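Local coordinates for DNA/pantothenate metabolism flavoprotein (Streptomyces sparsogenes DSM 40356, PDB 7CFU), which binds flavin mononucleotide and probably catalyses the FMN-dependent decarboxylation of cysteine in a biosynthetic pathway, at residues R23-V28 with A97-L102. Numbering follows the deposited sequence.
Sequences RLLWGV and AWADVL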
ATOM      1  N   ARG A  23     -25.166  18.856 -27.965  1.00 44.58           N
ATOM      2  CA  ARG A  23     -24.362  18.109 -27.003  1.00 43.90           C
ATOM      3  C   ARG A  23     -22.990  18.770 -26.905  1.00 45.22           C
ATOM      4  O   ARG A  23     -22.205  18.747 -27.862  1.00 40.54           O
ATOM      5  CB  ARG A  23     -24.263  16.645 -27.413  1.00 46.12           C
ATOM      6  CG  ARG A  23     -25.618  15.955 -27.388  1.00 47.99           C
ATOM      7  CD  ARG A  23     -25.601  14.555 -27.960  1.00 44.00           C
ATOM      8  NE  ARG A  23     -25.141  14.496 -29.341  1.00 47.69           N
ATOM      9  CZ  ARG A  23     -25.075  13.373 -30.054  1.00 58.56           C
ATOM     10  NH1 ARG A  23     -25.454  12.219 -29.513  1.00 53.15           N
ATOM     11  NH2 ARG A  23     -24.633  13.403 -31.309  1.00 57.80           N
ATOM     12  N   LEU A  24     -22.709  19.379 -25.757  1.00 40.96           N
ATOM     13  CA  LEU A  24     -21.474  20.128 -25.557  1.00 42.67           C
ATOM     14  C   LEU A  24     -20.477  19.277 -24.779  1.00 37.81           C
ATOM     15  O   LEU A  24     -20.734  18.909 -23.628  1.00 39.26           O
ATOM     16  CB  LEU A  24     -21.757  21.441 -24.825  1.00 41.71           C
ATOM     17  CG  LEU A  24     -20.567  22.271 -24.364  1.00 36.94           C
ATOM     18  CD1 LEU A  24     -19.742  22.705 -25.560  1.00 42.82           C
ATOM     19  CD2 LEU A  24     -21.063  23.482 -23.607  1.00 40.88           C
ATOM     20  N   LEU A  25     -19.346  18.962 -25.409  1.00 42.35           N
ATOM     21  CA  LEU A  25     -18.227  18.309 -24.743  1.00 38.04           C
ATOM     22  C   LEU A  25     -17.208  19.369 -24.345  1.00 30.89           C
ATOM     23  O   LEU A  25     -16.771  20.165 -25.183  1.00 40.85           O
ATOM     24  CB  LEU A  25     -17.585  17.253 -25.645  1.00 34.44           C
ATOM     25  CG  LEU A  25     -16.494  16.387 -25.008  1.00 39.22           C
ATOM     26  CD1 LEU A  25     -17.019  15.618 -23.812  1.00 36.47           C
ATOM     27  CD2 LEU A  25     -15.914  15.444 -26.041  1.00 34.55           C
ATOM     28  N   TRP A  26     -16.812  19.360 -23.077  1.00 31.16           N
ATOM     29  CA  TRP A  26     -16.057  20.450 -22.463  1.00 34.65           C
ATOM     30  C   TRP A  26     -14.782  19.903 -21.824  1.00 38.32           C
ATOM     31  O   TRP A  26     -14.846  19.211 -20.803  1.00 36.81           O
ATOM     32  CB  TRP A  26     -16.941  21.158 -21.440  1.00 32.88           C
ATOM     33  CG  TRP A  26     -16.341  22.296 -20.707  1.00 35.13           C
ATOM     34  CD1 TRP A  26     -15.095  22.829 -20.869  1.00 36.85           C
ATOM     35  CD2 TRP A  26     -16.966  23.041 -19.658  1.00 37.95           C
ATOM     36  NE1 TRP A  26     -14.906  23.862 -19.976  1.00 36.16           N
ATOM     37  CE2 TRP A  26     -16.043  24.017 -19.229  1.00 33.42           C
ATOM     38  CE3 TRP A  26     -18.221  22.985 -19.048  1.00 34.79           C
ATOM     39  CZ2 TRP A  26     -16.335  24.926 -18.221  1.00 34.85           C
ATOM     40  CZ3 TRP A  26     -18.509  23.888 -18.046  1.00 38.73           C
ATOM     41  CH2 TRP A  26     -17.571  24.846 -17.643  1.00 41.14           C
ATOM     42  N   GLY A  27     -13.627  20.222 -22.406  1.00 35.93           N
ATOM     43  CA  GLY A  27     -12.344  19.803 -21.843  1.00 33.53           C
ATOM     44  C   GLY A  27     -11.736  20.856 -20.928  1.00 34.39           C
ATOM     45  O   GLY A  27     -11.737  22.044 -21.242  1.00 35.06           O
ATOM     46  N   VAL A  28     -11.159  20.397 -19.812  1.00 30.57           N
ATOM     47  CA  VAL A  28     -10.603  21.282 -18.788  1.00 30.90           C
ATOM     48  C   VAL A  28      -9.140  20.914 -18.574  1.00 31.40           C
ATOM     49  O   VAL A  28      -8.822  19.764 -18.247  1.00 29.18           O
ATOM     50  CB  VAL A  28     -11.372  21.201 -17.455  1.00 31.57           C
ATOM     51  CG1 VAL A  28     -10.758  22.150 -16.439  1.00 23.82           C
ATOM     52  CG2 VAL A  28     -12.848  21.526 -17.638  1.00 33.37           C
ATOM     53  N   ALA A  97     -17.587  10.993 -30.815  1.00 35.43           N
ATOM     54  CA  ALA A  97     -18.806  10.851 -31.602  1.00 42.11           C
ATOM     55  C   ALA A  97     -19.990  11.557 -30.948  1.00 43.47           C
ATOM     56  O   ALA A  97     -20.907  12.004 -31.646  1.00 45.38           O
ATOM     57  CB  ALA A  97     -19.123   9.371 -31.819  1.00 37.08           C
ATOM     58  N   TRP A  98     -20.009  11.640 -29.618  1.00 43.27           N
ATOM     59  CA  TRP A  98     -21.144  12.246 -28.931  1.00 34.69           C
ATOM     60  C   TRP A  98     -21.181  13.764 -29.093  1.00 42.62           C
ATOM     61  O   TRP A  98     -22.267  14.355 -29.131  1.00 38.63           O
ATOM     62  CB  TRP A  98     -21.099  11.857 -27.457  1.00 36.76           C
ATOM     63  CG  TRP A  98     -22.149  12.487 -26.598  1.00 44.68           C
ATOM     64  CD1 TRP A  98     -23.391  11.988 -26.330  1.00 39.18           C
ATOM     65  CD2 TRP A  98     -22.041  13.713 -25.857  1.00 43.42           C
ATOM     66  NE1 TRP A  98     -24.066  12.830 -25.483  1.00 41.50           N
ATOM     67  CE2 TRP A  98     -23.261  13.896 -25.175  1.00 47.39           C
ATOM     68  CE3 TRP A  98     -21.039  14.671 -25.709  1.00 42.15           C
ATOM     69  CZ2 TRP A  98     -23.502  15.000 -24.354  1.00 44.20           C
ATOM     70  CZ3 TRP A  98     -21.281  15.770 -24.892  1.00 42.34           C
ATOM     71  CH2 TRP A  98     -22.501  15.926 -24.232  1.00 44.42           C
ATOM     72  N   ALA A  99     -20.022  14.407 -29.215  1.00 41.49           N
ATOM     73  CA  ALA A  99     -19.952  15.859 -29.112  1.00 37.95           C
ATOM     74  C   ALA A  99     -20.548  16.523 -30.347  1.00 42.35           C
ATOM     75  O   ALA A  99     -20.260  16.127 -31.480  1.00 34.27           O
ATOM     76  CB  ALA A  99     -18.501  16.304 -28.922  1.00 38.01           C
ATOM     77  N   ASP A 100     -21.422  17.507 -30.125  1.00 41.09           N
ATOM     78  CA  ASP A 100     -21.851  18.398 -31.200  1.00 44.51           C
ATOM     79  C   ASP A 100     -21.001  19.655 -31.243  1.00 37.18           C
ATOM     80  O   ASP A 100     -20.809  20.231 -32.317  1.00 45.25           O
ATOM     81  CB  ASP A 100     -23.329  18.778 -31.037  1.00 45.12           C
ATOM     82  CG  ASP A 100     -24.257  17.577 -31.109  1.00 45.88           C
ATOM     83  OD1 ASP A 100     -24.038  16.679 -31.961  1.00 45.61           O
ATOM     84  OD2 ASP A 100     -25.204  17.529 -30.296  1.00 46.17           O
ATOM     85  N   VAL A 101     -20.518  20.091 -30.081  1.00 41.90           N
ATOM     86  CA  VAL A 101     -19.548  21.170 -29.944  1.00 43.42           C
ATOM     87  C   VAL A 101     -18.475  20.700 -28.969  1.00 40.61           C
ATOM     88  O   VAL A 101     -18.776  19.992 -28.001  1.00 36.78           O
ATOM     89  CB  VAL A 101     -20.209  22.475 -29.438  1.00 48.80           C
ATOM     90  CG1 VAL A 101     -19.156  23.529 -29.100  1.00 42.40           C
ATOM     91  CG2 VAL A 101     -21.191  23.017 -30.457  1.00 42.52           C
ATOM     92  N   LEU A 102     -17.221  21.059 -29.242  1.00 36.18           N
ATOM     93  CA  LEU A 102     -16.101  20.779 -28.350  1.00 35.47           C
ATOM     94  C   LEU A 102     -15.521  22.103 -27.876  1.00 38.11           C
ATOM     95  O   LEU A 102     -15.116  22.938 -28.695  1.00 37.05           O
ATOM     96  CB  LEU A 102     -15.026  19.938 -29.050  1.00 33.32           C
ATOM     97  CG  LEU A 102     -13.707  19.701 -28.293  1.00 36.54           C
ATOM     98  CD1 LEU A 102     -13.932  19.011 -26.954  1.00 31.37           C
ATOM     99  CD2 LEU A 102     -12.706  18.909 -29.143  1.00 30.16           C
TER
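Leu24 pairs with Val101, and Leu25 with Leu102, where strand 23-28 runs parallel to the start of strand 101-107. Leu25 N donates to Val101 O at 2.8 Å. Two residues earlier, Arg23 O takes two donors, Val101 N at 3.1 Å and Asp100 N, the latter in the carbonyl plane. The turn after helix 91-98 is thus tied to the strand. Asp100 also reaches back through its side chain: OD2 accepts from Arg23 N at 2.7 Å, on its anti side. Arg23 NE meets the same OD2 at 3.2 Å from above the carboxylate plane, as a salt bridge; the hydrogen bond from Arg23 NH2 to Asp100 OD1 is weak. The Arg23 chain, bent at chi3 (-58°), lies over one face of Trp98. Its CB sits 3.6 Å from the centroid of the Trp98 six-membered ring, a CH-pi contact, and its guanidinium makes a cation-pi contact with the five-membered ring, the planes 48° apart. Arg54 makes another cation-pi contact with this indole. Leu25 CB touches Ala99 CB at 3.5 Å; Leu24 CD1 meets Val101 CG1 on the other face of the sheet, where helix 187-199 packs on Val101. Cutting the Arg23 side chain back to an alanine is likely to cost the Asp100 carboxylate its cationic mate and the indole its cation-pi partner on this face. Salt bridge and pi contacts thus add to the backbone bonds where the chain leaves helix 91-98 and enters the central parallel sheet of this flavoprotein fold.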